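Local coordinates for protein EcmrR transcriptional regulator (Escherichia coli, PDB 6WL5) that regulates transcription as a multidrug-sensing member of the MerR family, and binds cetyl-trimethyl-ammonium through its GyrI-like C-terminal domain, at residues 2-6 and 100-104; 14-18 and 72-78; 131-137 and 149-155. All blocks are in the same frame, centred on the assembly; numbering follows the deposited sequence. Where two conformers were deposited one is given.

Interaction 1. Residues 2-6 and 100-104; sequences MLYQA and VIHKG
V100 meets the start of the chain with both methyls: CG1 packs on the backbone around A6, and CG2 lies 3.9 Å from Y4 CD1, approaching the ring obliquely. At I101 the backbone does the work. Its N-H is joined to the N-H of Q5 through water 1 (3.0 Å from I101 N and from Q5 N), a single water accepting from both N-H groups, which could not bond each other. The carbonyl O of I101 sits at the edge of the Y4 ring, 3.4 Å from CD1, with the M2 methyl CE close by. H102 then takes the phenol: Y4 OH and H102 ND1 form a 2.7 Å hydrogen bond. The CG of H102 is anti to its backbone N (chi1 179°), which lays the imidazole alongside the tyrosine; the two rings meet rim to rim, their planes 22° apart. H102 NE2 is bonded to P105 O, a second bond that fixes the rotation of the ring. At K103 the backbone N-H points at M2 SD in a weak but straight bond of 3.2 Å. The loop 2-6 thus runs beside strand 88-103, with helix 109-123 touching Y4 and A6 and strand 149-158 pairing with V100 and H102.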
loop_
_atom_site.group_PDB
_atom_site.type_symbol
_atom_site.label_atom_id
_atom_site.label_comp_id
_atom_site.label_asym_id
_atom_site.label_seq_id
_atom_site.Cartn_x
_atom_site.Cartn_y
_atom_site.Cartn_z
ATOM N N MET A 2 2.920 -18.005 -9.607
ATOM C CA MET A 2 1.630 -17.758 -8.963
ATOM C C MET A 2 0.651 -17.277 -10.028
ATOM O O MET A 2 1.059 -16.641 -10.996
ATOM C CB MET A 2 1.758 -16.697 -7.875
ATOM C CG MET A 2 0.667 -16.771 -6.790
ATOM S SD MET A 2 0.138 -15.180 -6.104
ATOM C CE MET A 2 -1.403 -15.016 -7.037
ATOM N N LEU A 3 -0.635 -17.566 -9.841
ATOM C CA LEU A 3 -1.670 -17.308 -10.843
ATOM C C LEU A 3 -2.493 -16.106 -10.384
ATOM O O LEU A 3 -3.457 -16.246 -9.626
ATOM C CB LEU A 3 -2.560 -18.529 -10.981
ATOM C CG LEU A 3 -2.264 -19.449 -12.161
ATOM C CD1 LEU A 3 -2.790 -18.818 -13.439
ATOM C CD2 LEU A 3 -0.771 -19.748 -12.272
ATOM N N TYR A 4 -2.120 -14.926 -10.856
ATOM C CA TYR A 4 -2.824 -13.708 -10.476
ATOM C C TYR A 4 -4.191 -13.659 -11.149
ATOM O O TYR A 4 -4.364 -14.106 -12.289
ATOM C CB TYR A 4 -2.005 -12.485 -10.900
ATOM C CG TYR A 4 -0.681 -12.413 -10.150
ATOM C CD1 TYR A 4 -0.629 -12.076 -8.799
ATOM C CD2 TYR A 4 0.522 -12.674 -10.793
ATOM C CE1 TYR A 4 0.570 -11.999 -8.111
ATOM C CE2 TYR A 4 1.727 -12.606 -10.117
ATOM C CZ TYR A 4 1.745 -12.263 -8.784
ATOM O OH TYR A 4 2.943 -12.240 -8.130
ATOM N N GLN A 5 -5.152 -13.041 -10.457
ATOM C CA GLN A 5 -6.563 -12.975 -10.869
ATOM C C GLN A 5 -7.088 -11.552 -10.683
ATOM O O GLN A 5 -7.482 -11.171 -9.579
ATOM C CB GLN A 5 -7.331 -14.005 -10.024
ATOM C CG GLN A 5 -8.845 -14.034 -10.125
ATOM C CD GLN A 5 -9.477 -15.115 -9.215
ATOM O OE1 GLN A 5 -10.307 -15.912 -9.663
ATOM N NE2 GLN A 5 -9.078 -15.143 -7.940
ATOM N N ALA A 6 -7.143 -10.766 -11.768
ATOM C CA ALA A 6 -7.579 -9.386 -11.654
ATOM C C ALA A 6 -9.013 -9.282 -11.143
ATOM O O ALA A 6 -9.891 -10.027 -11.568
ATOM C CB ALA A 6 -7.554 -8.742 -13.038
ATOM N N VAL A 100 -4.848 -7.331 -7.772
ATOM C CA VAL A 100 -4.530 -8.753 -7.670
ATOM C C VAL A 100 -4.002 -9.017 -6.279
ATOM O O VAL A 100 -3.448 -8.130 -5.640
ATOM C CB VAL A 100 -3.498 -9.257 -8.696
ATOM C CG1 VAL A 100 -4.039 -9.132 -10.097
ATOM C CG2 VAL A 100 -2.155 -8.536 -8.547
ATOM N N ILE A 101 -4.177 -10.231 -5.840
ATOM C CA ILE A 101 -3.533 -10.716 -4.620
ATOM C C ILE A 101 -2.214 -11.393 -4.962
ATOM O O ILE A 101 -2.167 -12.348 -5.760
ATOM C CB ILE A 101 -4.460 -11.683 -3.861
ATOM C CG1 ILE A 101 -5.710 -10.951 -3.371
ATOM C CG2 ILE A 101 -3.714 -12.387 -2.711
ATOM C CD1 ILE A 101 -5.494 -10.084 -2.135
ATOM N N HIS A 102 -1.145 -10.925 -4.313
ATOM C CA HIS A 102 0.145 -11.586 -4.321
ATOM C C HIS A 102 0.280 -12.442 -3.062
ATOM O O HIS A 102 0.242 -11.927 -1.932
ATOM C CB HIS A 102 1.269 -10.566 -4.358
ATOM C CG HIS A 102 2.610 -11.196 -4.337
ATOM N ND1 HIS A 102 3.156 -11.809 -5.451
ATOM C CD2 HIS A 102 3.484 -11.390 -3.323
ATOM C CE1 HIS A 102 4.322 -12.338 -5.109
ATOM N NE2 HIS A 102 4.561 -12.057 -3.842
ATOM N N LYS A 103 0.321 -13.752 -3.250
ATOM C CA LYS A 103 0.596 -14.677 -2.166
ATOM C C LYS A 103 2.095 -14.923 -2.070
ATOM O O LYS A 103 2.785 -15.038 -3.083
ATOM C CB LYS A 103 -0.111 -16.010 -2.415
ATOM C CG LYS A 103 -1.632 -15.950 -2.216
ATOM C CD LYS A 103 -2.017 -15.544 -0.771
ATOM C CE LYS A 103 -1.671 -16.634 0.222
ATOM N NZ LYS A 103 -2.441 -17.864 -0.107
ATOM N N GLY A 104 2.595 -15.004 -0.845
ATOM C CA GLY A 104 3.973 -15.346 -0.620
ATOM C C GLY A 104 4.889 -14.190 -0.287
ATOM O O GLY A 104 4.469 -13.055 -0.021
HETATM O O HOH W 1 -4.737 -12.599 -7.519
#

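Interaction 2. Residues 14-18 and 72-78; sequences CIVYS and EFCEAVN
Strands 14-18 and 72-77 pair antiparallel but strongly twisted, their axes 134° apart, and the register sets V16 opposite A76, Y17 opposite E75 and S18 opposite C74. Y17 and E75 form the hydrogen-bonded pair at the centre, Y17 N to E75 O and E75 N to Y17 O, each 3.0 Å; farther along, V77 N donates to I15 O. At the non-hydrogen-bonded positions the strands come close enough for CA-H...O contacts, such as V16 CA to E75 O at 3.1 Å.

Y17 and E75 also dominate one face of the sheet. With CG of Y17 lying between the backbone N and the carbonyl carbon (chi1 63°), the ring lies over its partner strand beside the E75 chain, which points the same way. E75 CB makes a CH-pi contact over one ring face, 4.0 Å from the centroid. The carboxylate reaches the phenol, where Y17 OH lies 2.7 Å from E75 OE2, a weak hydrogen bond at most, since another acceptor is within reach of the same proton. V77 crosses the tyrosine at about a right angle, its CG1 touching the ring edge 3.6 Å from Y17 CD2, while its CG2 meets I15 CG2. E75 also touches a bound cetyl-trimethyl-ammonium and belongs to that ligand's pocket.

On the face bearing V16, S18, C74 and A76, V16 CG2 lies against C74 CB, and S18 CB against C74 SG. At its end, water 3 donates to both S18 OG and E72 OE2, and Q90 NE2 bonds the same two oxygens; H60 holds the other carboxylate oxygen of E72. Strand 7-23 is flanked on its far edge by strand 88-103, strand 69-77 by strand 55-59, and helix 34-43 covers Y17 and F73.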
loop_
_atom_site.group_PDB
_atom_site.type_symbol
_atom_site.label_atom_id
_atom_site.label_comp_id
_atom_site.label_asym_id
_atom_site.label_seq_id
_atom_site.Cartn_x
_atom_site.Cartn_y
_atom_site.Cartn_z
ATOM N N CYS A 14 -10.328 7.173 2.753
ATOM C CA CYS A 14 -10.015 6.829 4.132
ATOM C C CYS A 14 -9.107 7.886 4.730
ATOM O O CYS A 14 -8.420 8.615 4.020
ATOM C CB CYS A 14 -9.341 5.466 4.227
ATOM S SG CYS A 14 -7.786 5.300 3.313
ATOM N N ILE A 15 -9.142 7.975 6.059
ATOM C CA ILE A 15 -8.219 8.796 6.827
ATOM C C ILE A 15 -7.078 7.888 7.224
ATOM O O ILE A 15 -7.314 6.757 7.669
ATOM C CB ILE A 15 -8.890 9.341 8.095
ATOM C CG1 ILE A 15 -10.188 10.070 7.757
ATOM C CG2 ILE A 15 -7.908 10.232 8.887
ATOM C CD1 ILE A 15 -11.039 10.348 8.984
ATOM N N VAL A 16 -5.848 8.375 7.062
ATOM C CA VAL A 16 -4.667 7.618 7.426
ATOM C C VAL A 16 -3.711 8.499 8.220
ATOM O O VAL A 16 -3.716 9.728 8.118
ATOM C CB VAL A 16 -3.917 7.062 6.190
ATOM C CG1 VAL A 16 -4.842 6.229 5.328
ATOM C CG2 VAL A 16 -3.231 8.170 5.366
ATOM N N TYR A 17 -2.831 7.841 8.964
ATOM C CA TYR A 17 -1.543 8.425 9.288
ATOM C C TYR A 17 -0.531 7.893 8.296
ATOM O O TYR A 17 -0.725 6.813 7.727
ATOM C CB TYR A 17 -1.120 8.199 10.736
ATOM C CG TYR A 17 -0.894 6.798 11.214
ATOM C CD1 TYR A 17 0.312 6.141 10.994
ATOM C CD2 TYR A 17 -1.875 6.145 11.945
ATOM C CE1 TYR A 17 0.518 4.852 11.491
ATOM C CE2 TYR A 17 -1.675 4.877 12.429
ATOM C CZ TYR A 17 -0.494 4.239 12.193
ATOM O OH TYR A 17 -0.355 2.989 12.716
ATOM N N SER A 18 0.503 8.696 8.029
ATOM C CA SER A 18 1.381 8.404 6.904
ATOM C C SER A 18 2.747 9.061 7.089
ATOM O O SER A 18 2.893 10.054 7.814
ATOM C CB SER A 18 0.727 8.887 5.602
ATOM O OG SER A 18 0.599 10.307 5.616
ATOM N N GLU A 72 5.211 6.101 0.289
ATOM C CA GLU A 72 4.469 6.696 1.394
ATOM C C GLU A 72 3.718 5.593 2.132
ATOM O O GLU A 72 2.811 4.964 1.574
ATOM C CB GLU A 72 3.533 7.791 0.887
ATOM C CG GLU A 72 2.853 8.568 1.987
ATOM C CD GLU A 72 2.170 9.819 1.465
ATOM O OE1 GLU A 72 1.641 9.737 0.336
ATOM O OE2 GLU A 72 2.155 10.861 2.179
ATOM N N PHE A 73 4.122 5.342 3.376
ATOM C CA PHE A 73 3.444 4.361 4.191
ATOM C C PHE A 73 2.190 4.975 4.778
ATOM O O PHE A 73 2.251 6.056 5.388
ATOM C CB PHE A 73 4.319 3.909 5.345
ATOM C CG PHE A 73 3.642 2.935 6.211
ATOM C CD1 PHE A 73 3.438 1.648 5.779
ATOM C CD2 PHE A 73 3.116 3.330 7.425
ATOM C CE1 PHE A 73 2.803 0.728 6.592
ATOM C CE2 PHE A 73 2.497 2.412 8.266
ATOM C CZ PHE A 73 2.330 1.112 7.834
ATOM N N CYS A 74 1.087 4.245 4.686
ATOM C CA CYS A 74 -0.214 4.696 5.170
ATOM C C CYS A 74 -0.925 3.627 5.987
ATOM O O CYS A 74 -0.886 2.446 5.668
ATOM C CB CYS A 74 -1.125 5.036 3.987
ATOM S SG CYS A 74 -0.522 6.310 2.878
ATOM N N GLU A 75 -1.589 4.051 7.046
ATOM C CA GLU A 75 -2.400 3.142 7.823
ATOM C C GLU A 75 -3.695 3.844 8.173
ATOM O O GLU A 75 -3.690 4.950 8.719
ATOM C CB GLU A 75 -1.609 2.692 9.064
ATOM C CG GLU A 75 -2.203 1.530 9.793
ATOM C CD GLU A 75 -1.172 0.661 10.517
ATOM O OE1 GLU A 75 -1.580 -0.455 10.901
ATOM O OE2 GLU A 75 0.006 1.103 10.757
ATOM N N ALA A 76 -4.802 3.188 7.873
ATOM C CA ALA A 76 -6.115 3.800 8.033
ATOM C C ALA A 76 -6.588 3.791 9.482
ATOM O O ALA A 76 -6.526 2.762 10.175
ATOM C CB ALA A 76 -7.144 3.077 7.166
ATOM N N VAL A 77 -7.150 4.931 9.899
ATOM C CA VAL A 77 -7.669 5.141 11.241
ATOM C C VAL A 77 -9.101 5.666 11.157
ATOM O O VAL A 77 -9.562 6.138 10.121
ATOM C CB VAL A 77 -6.798 6.122 12.065
ATOM C CG1 VAL A 77 -5.416 5.541 12.356
ATOM C CG2 VAL A 77 -6.695 7.447 11.343
ATOM N N ASN A 78 -9.819 5.560 12.274
ATOM C CA ASN A 78 -11.205 6.017 12.256
ATOM C C ASN A 78 -11.320 7.536 12.336
ATOM O O ASN A 78 -12.286 8.101 11.820
ATOM C CB ASN A 78 -12.022 5.369 13.373
ATOM C CG ASN A 78 -12.295 3.899 13.113
ATOM O OD1 ASN A 78 -12.538 3.485 11.999
ATOM N ND2 ASN A 78 -12.254 3.107 14.168
HETATM O O HOH W 2 -10.670 6.134 7.720
HETATM O O HOH W 3 3.013 11.406 4.588
#

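Interaction 3. Residues 131-137 and 149-155; sequences PRESYID and MTEIQFP. With 16A (cetyl-trimethyl-ammonium), chain E.
E133 CG meets T150 CG2 and I152 CD1, each at 3.7 Å, across a beta hairpin formed by strands 132-137 and 149-158. Its carboxylate faces a bound cetyl-trimethyl-ammonium: E133 OE1 lies 3.3 Å from C18, a methyl on the cationic nitrogen, and probably balances its charge. E133 is extended, with CG anti to the backbone N (chi1 -178°), which carries the acid toward the ammonium head. Just before the strand, P131 CG packs against the alkyl chain at C9.

A second shell holds this carboxylate in place. Y135 OH donates to E133 OE2 on its anti lone pair at 2.6 Å, Y59 OH bonds the same oxygen, and Y113 OH bonds OE1. P131 rests likewise on F154, whose CE1 meets the proline CB obliquely.

On the other face, in the conformer given for E151, Q153 NE2 donates almost in its amide plane to E151 OE2, which also forms a salt bridge with K9. Q153 OE1 packs against the aliphatic part of R132 and bonds Y54 OH; the R132 guanidinium is held by P93 O and Y54 OH.

Between the two strands, paired backbone bonds link R132 with Q153 and S134 with E151, until a classic beta bulge shifts the register by one. There M149 O accepts two N-H groups, from I136 N at 3.0 Å nearly along the C=O axis and from D137 N at 3.1 Å on a lone pair in the carbonyl plane.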
loop_
_atom_site.group_PDB
_atom_site.type_symbol
_atom_site.label_atom_id
_atom_site.label_comp_id
_atom_site.label_asym_id
_atom_site.label_seq_id
_atom_site.Cartn_x
_atom_site.Cartn_y
_atom_site.Cartn_z
ATOM N N PRO A 131 0.099 3.431 -7.582
ATOM C CA PRO A 131 -0.204 2.085 -7.082
ATOM C C PRO A 131 -0.157 1.999 -5.564
ATOM O O PRO A 131 0.652 2.655 -4.912
ATOM C CB PRO A 131 0.890 1.227 -7.735
ATOM C CG PRO A 131 1.185 1.981 -9.054
ATOM C CD PRO A 131 1.155 3.412 -8.624
ATOM N N ARG A 132 -1.050 1.183 -5.012
ATOM C CA ARG A 132 -1.077 0.877 -3.584
ATOM C C ARG A 132 -0.747 -0.589 -3.348
ATOM O O ARG A 132 -1.166 -1.466 -4.115
ATOM C CB ARG A 132 -2.470 1.160 -3.011
ATOM C CG ARG A 132 -3.125 2.454 -3.459
ATOM C CD ARG A 132 -4.376 2.790 -2.688
ATOM N NE ARG A 132 -4.874 4.094 -3.101
ATOM C CZ ARG A 132 -5.995 4.631 -2.646
ATOM N NH1 ARG A 132 -6.728 3.954 -1.766
ATOM N NH2 ARG A 132 -6.411 5.810 -3.103
ATOM N N GLU A 133 0.003 -0.840 -2.272
ATOM C CA GLU A 133 0.452 -2.179 -1.907
ATOM C C GLU A 133 -0.073 -2.425 -0.505
ATOM O O GLU A 133 0.445 -1.870 0.461
ATOM C CB GLU A 133 1.984 -2.213 -1.954
ATOM C CG GLU A 133 2.654 -3.528 -1.644
ATOM C CD GLU A 133 4.145 -3.392 -1.955
ATOM O OE1 GLU A 133 4.505 -3.671 -3.106
ATOM O OE2 GLU A 133 4.915 -2.948 -1.057
ATOM N N SER A 134 -1.140 -3.211 -0.393
ATOM C CA SER A 134 -1.925 -3.344 0.824
ATOM C C SER A 134 -1.536 -4.635 1.544
ATOM O O SER A 134 -1.778 -5.738 1.026
ATOM C CB SER A 134 -3.405 -3.378 0.440
ATOM O OG SER A 134 -4.217 -3.530 1.585
ATOM N N TYR A 135 -1.023 -4.492 2.774
ATOM C CA TYR A 135 -0.464 -5.600 3.539
ATOM C C TYR A 135 -1.580 -6.222 4.366
ATOM O O TYR A 135 -2.202 -5.538 5.188
ATOM C CB TYR A 135 0.654 -5.094 4.466
ATOM C CG TYR A 135 1.672 -4.318 3.642
ATOM C CD1 TYR A 135 2.481 -4.961 2.739
ATOM C CD2 TYR A 135 1.772 -2.940 3.751
ATOM C CE1 TYR A 135 3.379 -4.250 1.938
ATOM C CE2 TYR A 135 2.659 -2.231 2.988
ATOM C CZ TYR A 135 3.447 -2.875 2.067
ATOM O OH TYR A 135 4.310 -2.110 1.307
ATOM N N ILE A 136 -1.828 -7.511 4.152
ATOM C CA ILE A 136 -2.928 -8.220 4.811
ATOM C C ILE A 136 -2.396 -9.242 5.805
ATOM O O ILE A 136 -2.523 -9.066 7.030
ATOM C CB ILE A 136 -3.875 -8.837 3.750
ATOM C CG1 ILE A 136 -4.433 -7.759 2.825
ATOM C CG2 ILE A 136 -5.003 -9.617 4.411
ATOM C CD1 ILE A 136 -5.055 -8.316 1.578
ATOM N N ASP A 137 -1.791 -10.299 5.279
ATOM C CA ASP A 137 -1.124 -11.331 6.063
ATOM C C ASP A 137 0.378 -11.306 5.786
ATOM O O ASP A 137 0.815 -11.040 4.663
ATOM C CB ASP A 137 -1.698 -12.699 5.701
ATOM C CG ASP A 137 -3.167 -12.859 6.087
ATOM O OD1 ASP A 137 -3.639 -12.253 7.079
ATOM O OD2 ASP A 137 -3.833 -13.596 5.341
ATOM N N MET A 149 -0.143 -12.476 2.275
ATOM C CA MET A 149 -1.131 -11.979 1.325
ATOM C C MET A 149 -1.027 -10.468 1.283
ATOM O O MET A 149 -1.197 -9.791 2.311
ATOM C CB MET A 149 -2.537 -12.422 1.747
ATOM C CG MET A 149 -3.630 -11.718 1.016
ATOM S SD MET A 149 -5.269 -12.313 1.431
ATOM C CE MET A 149 -5.086 -13.956 0.787
ATOM N N THR A 150 -0.795 -9.946 0.078
ATOM C CA THR A 150 -0.594 -8.529 -0.194
ATOM C C THR A 150 -1.401 -8.216 -1.433
ATOM O O THR A 150 -1.244 -8.884 -2.466
ATOM C CB THR A 150 0.894 -8.266 -0.456
ATOM O OG1 THR A 150 1.701 -8.835 0.594
ATOM C CG2 THR A 150 1.235 -6.800 -0.535
ATOM N N GLU A 151 -2.257 -7.211 -1.346
ATOM C CA GLU A 151 -3.063 -6.833 -2.488
ATOM C C GLU A 151 -2.443 -5.640 -3.191
ATOM O O GLU A 151 -2.163 -4.614 -2.559
ATOM C CB GLU A 151 -4.519 -6.540 -2.113
ATOM C CG GLU A 151 -5.358 -6.218 -3.344
ATOM C CD GLU A 151 -6.844 -6.230 -3.096
ATOM O OE1 GLU A 151 -7.452 -7.330 -3.045
ATOM O OE2 GLU A 151 -7.409 -5.128 -2.959
ATOM N N ILE A 152 -2.220 -5.787 -4.491
ATOM C CA ILE A 152 -1.675 -4.701 -5.324
ATOM C C ILE A 152 -2.841 -4.037 -6.048
ATOM O O ILE A 152 -3.646 -4.726 -6.676
ATOM C CB ILE A 152 -0.601 -5.190 -6.314
ATOM C CG1 ILE A 152 0.498 -6.017 -5.626
ATOM C CG2 ILE A 152 0.006 -3.969 -7.021
ATOM C CD1 ILE A 152 1.097 -5.383 -4.379
ATOM N N GLN A 153 -2.946 -2.716 -5.920
ATOM C CA GLN A 153 -4.105 -1.949 -6.401
ATOM C C GLN A 153 -3.634 -0.849 -7.343
ATOM O O GLN A 153 -2.959 0.084 -6.922
ATOM C CB GLN A 153 -4.872 -1.343 -5.214
ATOM C CG GLN A 153 -5.093 -2.339 -4.049
ATOM C CD GLN A 153 -5.752 -1.707 -2.841
ATOM O OE1 GLN A 153 -5.419 -0.582 -2.442
ATOM N NE2 GLN A 153 -6.634 -2.467 -2.193
ATOM N N PHE A 154 -4.031 -0.935 -8.615
ATOM C CA PHE A 154 -3.722 0.093 -9.609
ATOM C C PHE A 154 -4.926 1.007 -9.808
ATOM O O PHE A 154 -5.973 0.543 -10.312
ATOM C CB PHE A 154 -3.371 -0.572 -10.946
ATOM C CG PHE A 154 -1.919 -0.972 -11.103
ATOM C CD1 PHE A 154 -1.109 -1.285 -10.018
ATOM C CD2 PHE A 154 -1.363 -1.030 -12.356
ATOM C CE1 PHE A 154 0.209 -1.661 -10.196
ATOM C CE2 PHE A 154 -0.039 -1.381 -12.533
ATOM C CZ PHE A 154 0.749 -1.696 -11.448
ATOM N N PRO A 155 -4.840 2.286 -9.442
ATOM C CA PRO A 155 -5.937 3.226 -9.752
ATOM C C PRO A 155 -6.064 3.389 -11.256
ATOM O O PRO A 155 -5.088 3.703 -11.932
ATOM C CB PRO A 155 -5.491 4.529 -9.070
ATOM C CG PRO A 155 -4.412 4.108 -8.074
ATOM C CD PRO A 155 -3.720 2.956 -8.764
HETATM C C1 16A E . 2.194 3.172 -19.797
HETATM C C2 16A E . 2.770 3.215 -18.389
HETATM C C3 16A E . 3.909 2.214 -18.213
HETATM C C4 16A E . 4.142 1.781 -16.762
HETATM C C5 16A E . 3.687 2.774 -15.689
HETATM C C6 16A E . 4.252 2.374 -14.331
HETATM C C7 16A E . 4.241 3.468 -13.277
HETATM C C8 16A E . 5.049 2.982 -12.080
HETATM C C9 16A E . 4.254 3.118 -10.809
HETATM C C10 16A E . 5.097 3.509 -9.594
HETATM C C11 16A E . 6.272 2.595 -9.269
HETATM C C12 16A E . 5.864 1.211 -8.782
HETATM C C13 16A E . 7.043 0.600 -8.023
HETATM C C14 16A E . 6.586 -0.617 -7.243
HETATM C C15 16A E . 7.767 -1.372 -6.658
HETATM C C16 16A E . 7.226 -2.414 -5.721
HETATM N N1 16A E . 8.262 -3.346 -5.244
HETATM C C17 16A E . 9.443 -2.668 -4.678
HETATM C C18 16A E . 7.559 -4.127 -4.214
HETATM C C19 16A E . 8.615 -4.302 -6.296
HETATM O O HOH W 4 1.751 -8.634 3.386
#

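In the fold
All three contacts reach one antiparallel sheet. Interactions 1 and 3 are direct neighbours, their centres 10 Å apart: strands 88-103 and 149-158 pair side by side, with H102 N 2.8 Å from T150 O and V100 O 2.9 Å from I152 N, both probable hydrogen bonds. Interaction 2 lies across the chain's centre from interaction 1, about 24 Å between centres, and its nearest atoms stay about 5 Å from interaction 3. Bound cetyl-trimethyl-ammonium molecules lie against two of the contacts. E133 and P131 line one site and E75 of interaction 2 another, which Y135 of interaction 3 shares; the side chain of H102 is about 8 Å from a bound cetyl-trimethyl-ammonium.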